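Local coordinates for amino acid adenylation domain-containing protein (Bacillus stratosphericus LAMA 585, PDB 6ULY) that probably activates an alpha-keto acid as its acyl adenylate, serving as an adenylation domain of a nonribosomal depsipeptide synthetase, at residues A[1-13]-A[384-396]. Numbering follows the deposited sequence.
Sequences PALSYGGDLDVTQ and GKPIPGITIRIVN
Ile392 O is gripped by two groups of the N-terminal strand: Ser4 N donates to it over 2.8 Å with an N-H...O angle of 162°, and Leu3 CA makes a CA-H...O contact at 3.2 Å. Together with the return bond from Ile392 N to Ser4 O, this makes Ser4 and Ile392 an antiparallel hydrogen-bonded pair, consistent with the 174° between the axes of strands 3-5 and 391-395. Leu3–Arg393 and Tyr5–Thr391 are the flanking non-hydrogen-bonded pairs. In the latter, Thr391 OG1 lies 3.1 Å from Tyr5 CD1, approaching the ring obliquely; with CG anti to the backbone N (chi1 -179°), the ring extends beside Ile390 and Gly389. On the Ser4 face, the hydroxyl OG rests 3.3 Å from Pro386 CD, while its hydrogen bond goes to Gly449 O. Beyond the ladder, Gly6 N still bonds to Ile390 O, and Gly389 N, in the type II turn 387-390, to Gly7 O at 2.8 Å, almost in line with the C=O bond. The side chain of Leu9 then crosses that of Pro388 at about a right angle, Leu9 CB to Pro388 CB 3.8 Å. Within this chain, strand 3-5 is an outermost strand of a five-stranded antiparallel sheet, with 391-395 between it and strand 408-413; Ile392 packs on Val410 and on Leu451 of strand 450-456, and Ile387 touches Phe342 of strand 338-342.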
loop_
_atom_site.group_PDB
_atom_site.type_symbol
_atom_site.label_atom_id
_atom_site.label_comp_id
_atom_site.label_asym_id
_atom_site.label_seq_id
_atom_site.Cartn_x
_atom_site.Cartn_y
_atom_site.Cartn_z
ATOM N N PRO A 1 16.131 -25.582 15.367
ATOM C CA PRO A 1 15.956 -24.320 14.647
ATOM C C PRO A 1 14.665 -23.610 15.039
ATOM O O PRO A 1 13.861 -24.167 15.786
ATOM C CB PRO A 1 15.896 -24.771 13.194
ATOM C CG PRO A 1 15.158 -26.071 13.280
ATOM C CD PRO A 1 15.588 -26.714 14.592
ATOM N N ALA A 2 14.476 -22.397 14.519
ATOM C CA ALA A 2 13.243 -21.639 14.720
ATOM C C ALA A 2 12.140 -22.167 13.800
ATOM O O ALA A 2 11.645 -21.483 12.905
ATOM C CB ALA A 2 13.496 -20.155 14.488
ATOM N N LEU A 3 11.765 -23.423 14.039
ATOM C CA LEU A 3 10.632 -24.052 13.366
ATOM C C LEU A 3 9.894 -24.899 14.389
ATOM O O LEU A 3 10.455 -25.865 14.915
ATOM C CB LEU A 3 11.087 -24.909 12.179
ATOM C CG LEU A 3 9.968 -25.605 11.401
ATOM C CD1 LEU A 3 10.330 -25.726 9.924
ATOM C CD2 LEU A 3 9.663 -26.974 11.978
ATOM N N SER A 4 8.639 -24.540 14.664
ATOM C CA SER A 4 7.849 -25.164 15.717
ATOM C C SER A 4 6.550 -25.710 15.142
ATOM O O SER A 4 5.791 -24.975 14.503
ATOM C CB SER A 4 7.547 -24.161 16.831
ATOM O OG SER A 4 6.822 -24.764 17.887
ATOM N N TYR A 5 6.294 -26.991 15.389
ATOM C CA TYR A 5 5.080 -27.667 14.955
ATOM C C TYR A 5 4.179 -27.912 16.155
ATOM O O TYR A 5 4.644 -28.349 17.213
ATOM C CB TYR A 5 5.413 -28.997 14.278
ATOM C CG TYR A 5 4.223 -29.783 13.775
ATOM C CD1 TYR A 5 3.294 -29.205 12.922
ATOM C CD2 TYR A 5 4.053 -31.119 14.121
ATOM C CE1 TYR A 5 2.218 -29.926 12.447
ATOM C CE2 TYR A 5 2.983 -31.850 13.645
ATOM C CZ TYR A 5 2.069 -31.248 12.808
ATOM O OH TYR A 5 0.997 -31.967 12.331
ATOM N N GLY A 6 2.889 -27.636 15.983
ATOM C CA GLY A 6 1.931 -27.799 17.052
ATOM C C GLY A 6 1.417 -29.203 17.253
ATOM O O GLY A 6 0.599 -29.428 18.149
ATOM N N GLY A 7 1.869 -30.160 16.449
ATOM C CA GLY A 7 1.424 -31.531 16.559
ATOM C C GLY A 7 0.278 -31.846 15.615
ATOM O O GLY A 7 -0.368 -30.967 15.038
ATOM N N ASP A 8 0.022 -33.142 15.463
ATOM C CA ASP A 8 -1.009 -33.587 14.538
ATOM C C ASP A 8 -2.380 -33.109 14.990
ATOM O O ASP A 8 -2.725 -33.169 16.175
ATOM C CB ASP A 8 -1.008 -35.111 14.419
ATOM C CG ASP A 8 0.259 -35.642 13.783
ATOM O OD1 ASP A 8 0.914 -36.513 14.395
ATOM O OD2 ASP A 8 0.608 -35.171 12.681
ATOM N N LEU A 9 -3.164 -32.634 14.027
ATOM C CA LEU A 9 -4.549 -32.236 14.245
ATOM C C LEU A 9 -5.426 -33.151 13.405
ATOM O O LEU A 9 -5.360 -33.120 12.172
ATOM C CB LEU A 9 -4.770 -30.770 13.872
ATOM C CG LEU A 9 -6.216 -30.267 13.936
ATOM C CD1 LEU A 9 -6.741 -30.282 15.373
ATOM C CD2 LEU A 9 -6.325 -28.871 13.323
ATOM N N ASP A 10 -6.241 -33.962 14.070
ATOM C CA ASP A 10 -7.167 -34.866 13.390
ATOM C C ASP A 10 -8.409 -34.071 13.013
ATOM O O ASP A 10 -9.339 -33.912 13.804
ATOM C CB ASP A 10 -7.510 -36.055 14.277
ATOM C CG ASP A 10 -8.453 -37.028 13.602
ATOM O OD1 ASP A 10 -8.123 -37.498 12.492
ATOM O OD2 ASP A 10 -9.523 -37.325 14.178
ATOM N N VAL A 11 -8.424 -33.559 11.779
ATOM C CA VAL A 11 -9.565 -32.776 11.307
ATOM C C VAL A 11 -10.690 -33.643 10.767
ATOM O O VAL A 11 -11.753 -33.112 10.420
ATOM C CB VAL A 11 -9.144 -31.775 10.215
ATOM C CG1 VAL A 11 -8.115 -30.802 10.767
ATOM C CG2 VAL A 11 -8.602 -32.504 8.990
ATOM N N THR A 12 -10.485 -34.961 10.674
ATOM C CA THR A 12 -11.573 -35.855 10.295
ATOM C C THR A 12 -12.576 -36.036 11.425
ATOM O O THR A 12 -13.741 -36.357 11.162
ATOM C CB THR A 12 -11.021 -37.220 9.876
ATOM O OG1 THR A 12 -10.497 -37.901 11.022
ATOM C CG2 THR A 12 -9.918 -37.057 8.833
ATOM N N GLN A 13 -12.152 -35.835 12.669
ATOM C CA GLN A 13 -13.064 -35.905 13.802
ATOM C C GLN A 13 -13.995 -34.698 13.791
ATOM O O GLN A 13 -13.551 -33.561 13.609
ATOM C CB GLN A 13 -12.274 -35.947 15.110
ATOM C CG GLN A 13 -13.054 -36.461 16.304
ATOM C CD GLN A 13 -13.002 -37.973 16.427
ATOM O OE1 GLN A 13 -12.368 -38.652 15.619
ATOM N NE2 GLN A 13 -13.668 -38.507 17.446
ATOM N N GLY A 384 3.224 -18.199 22.852
ATOM C CA GLY A 384 2.970 -19.609 23.078
ATOM C C GLY A 384 3.269 -20.476 21.872
ATOM O O GLY A 384 3.735 -20.024 20.821
ATOM N N LYS A 385 2.992 -21.760 22.057
ATOM C CA LYS A 385 3.235 -22.759 21.035
ATOM C C LYS A 385 2.129 -22.735 19.986
ATOM O O LYS A 385 0.994 -22.338 20.275
ATOM C CB LYS A 385 3.308 -24.153 21.650
ATOM C CG LYS A 385 4.487 -24.363 22.576
ATOM C CD LYS A 385 4.772 -25.841 22.788
ATOM C CE LYS A 385 6.016 -26.045 23.643
ATOM N NZ LYS A 385 5.874 -25.423 24.992
ATOM N N PRO A 386 2.429 -23.172 18.765
ATOM C CA PRO A 386 1.380 -23.264 17.748
ATOM C C PRO A 386 0.297 -24.240 18.173
ATOM O O PRO A 386 0.553 -25.219 18.875
ATOM C CB PRO A 386 2.124 -23.771 16.505
ATOM C CG PRO A 386 3.569 -23.571 16.789
ATOM C CD PRO A 386 3.732 -23.643 18.264
ATOM N N ILE A 387 -0.925 -23.972 17.728
ATOM C CA ILE A 387 -2.028 -24.899 17.961
ATOM C C ILE A 387 -1.777 -26.138 17.110
ATOM O O ILE A 387 -0.971 -26.086 16.168
ATOM C CB ILE A 387 -3.387 -24.261 17.637
ATOM C CG1 ILE A 387 -3.450 -23.819 16.171
ATOM C CG2 ILE A 387 -3.655 -23.082 18.570
ATOM C CD1 ILE A 387 -4.826 -23.293 15.758
ATOM N N PRO A 388 -2.416 -27.268 17.405
ATOM C CA PRO A 388 -2.262 -28.444 16.545
ATOM C C PRO A 388 -2.526 -28.104 15.087
ATOM O O PRO A 388 -3.438 -27.341 14.762
ATOM C CB PRO A 388 -3.303 -29.423 17.096
ATOM C CG PRO A 388 -3.445 -29.049 18.525
ATOM C CD PRO A 388 -3.231 -27.558 18.599
ATOM N N GLY A 389 -1.703 -28.677 14.206
ATOM C CA GLY A 389 -1.837 -28.508 12.781
ATOM C C GLY A 389 -1.004 -27.390 12.192
ATOM O O GLY A 389 -0.782 -27.379 10.974
ATOM N N ILE A 390 -0.526 -26.461 13.014
ATOM C CA ILE A 390 0.183 -25.279 12.544
ATOM C C ILE A 390 1.678 -25.489 12.723
ATOM O O ILE A 390 2.131 -26.012 13.749
ATOM C CB ILE A 390 -0.284 -24.017 13.297
ATOM C CG1 ILE A 390 -1.763 -23.723 13.014
ATOM C CG2 ILE A 390 0.593 -22.832 12.930
ATOM C CD1 ILE A 390 -2.035 -23.135 11.657
ATOM N N THR A 391 2.450 -25.085 11.719
ATOM C CA THR A 391 3.896 -24.975 11.835
ATOM C C THR A 391 4.273 -23.511 11.663
ATOM O O THR A 391 3.785 -22.844 10.746
ATOM C CB THR A 391 4.623 -25.835 10.794
ATOM O OG1 THR A 391 4.080 -27.163 10.792
ATOM C CG2 THR A 391 6.094 -25.914 11.129
ATOM N N ILE A 392 5.121 -23.014 12.553
ATOM C CA ILE A 392 5.649 -21.662 12.464
ATOM C C ILE A 392 7.146 -21.758 12.228
ATOM O O ILE A 392 7.809 -22.668 12.736
ATOM C CB ILE A 392 5.356 -20.843 13.737
ATOM C CG1 ILE A 392 3.873 -20.947 14.094
ATOM C CG2 ILE A 392 5.782 -19.397 13.537
ATOM C CD1 ILE A 392 3.490 -20.176 15.314
ATOM N N ARG A 393 7.680 -20.819 11.452
ATOM C CA ARG A 393 9.121 -20.702 11.301
ATOM C C ARG A 393 9.487 -19.230 11.213
ATOM O O ARG A 393 8.658 -18.375 10.891
ATOM C CB ARG A 393 9.639 -21.472 10.074
ATOM C CG ARG A 393 9.343 -20.822 8.729
ATOM C CD ARG A 393 10.081 -21.541 7.600
ATOM N NE ARG A 393 9.882 -20.896 6.306
ATOM C CZ ARG A 393 10.407 -21.330 5.163
ATOM N NH1 ARG A 393 11.165 -22.420 5.141
ATOM N NH2 ARG A 393 10.170 -20.674 4.035
ATOM N N ILE A 394 10.748 -18.950 11.528
ATOM C CA ILE A 394 11.317 -17.612 11.473
ATOM C C ILE A 394 12.453 -17.639 10.458
ATOM O O ILE A 394 13.354 -18.480 10.558
ATOM C CB ILE A 394 11.829 -17.161 12.854
ATOM C CG1 ILE A 394 10.781 -17.429 13.943
ATOM C CG2 ILE A 394 12.230 -15.699 12.817
ATOM C CD1 ILE A 394 9.516 -16.591 13.835
ATOM N N VAL A 395 12.412 -16.726 9.484
ATOM C CA VAL A 395 13.389 -16.687 8.403
ATOM C C VAL A 395 13.975 -15.286 8.292
ATOM O O VAL A 395 13.411 -14.307 8.785
ATOM C CB VAL A 395 12.778 -17.112 7.049
ATOM C CG1 VAL A 395 12.285 -18.545 7.117
ATOM C CG2 VAL A 395 11.648 -16.171 6.652
ATOM N N ASN A 396 15.120 -15.198 7.611
ATOM C CA ASN A 396 15.846 -13.946 7.489
ATOM C C ASN A 396 15.518 -13.264 6.160
ATOM O O ASN A 396 14.599 -13.663 5.436
ATOM C CB ASN A 396 17.353 -14.187 7.645
ATOM C CG ASN A 396 17.937 -15.055 6.541
ATOM O OD1 ASN A 396 17.325 -15.264 5.493
ATOM N ND2 ASN A 396 19.139 -15.565 6.779
#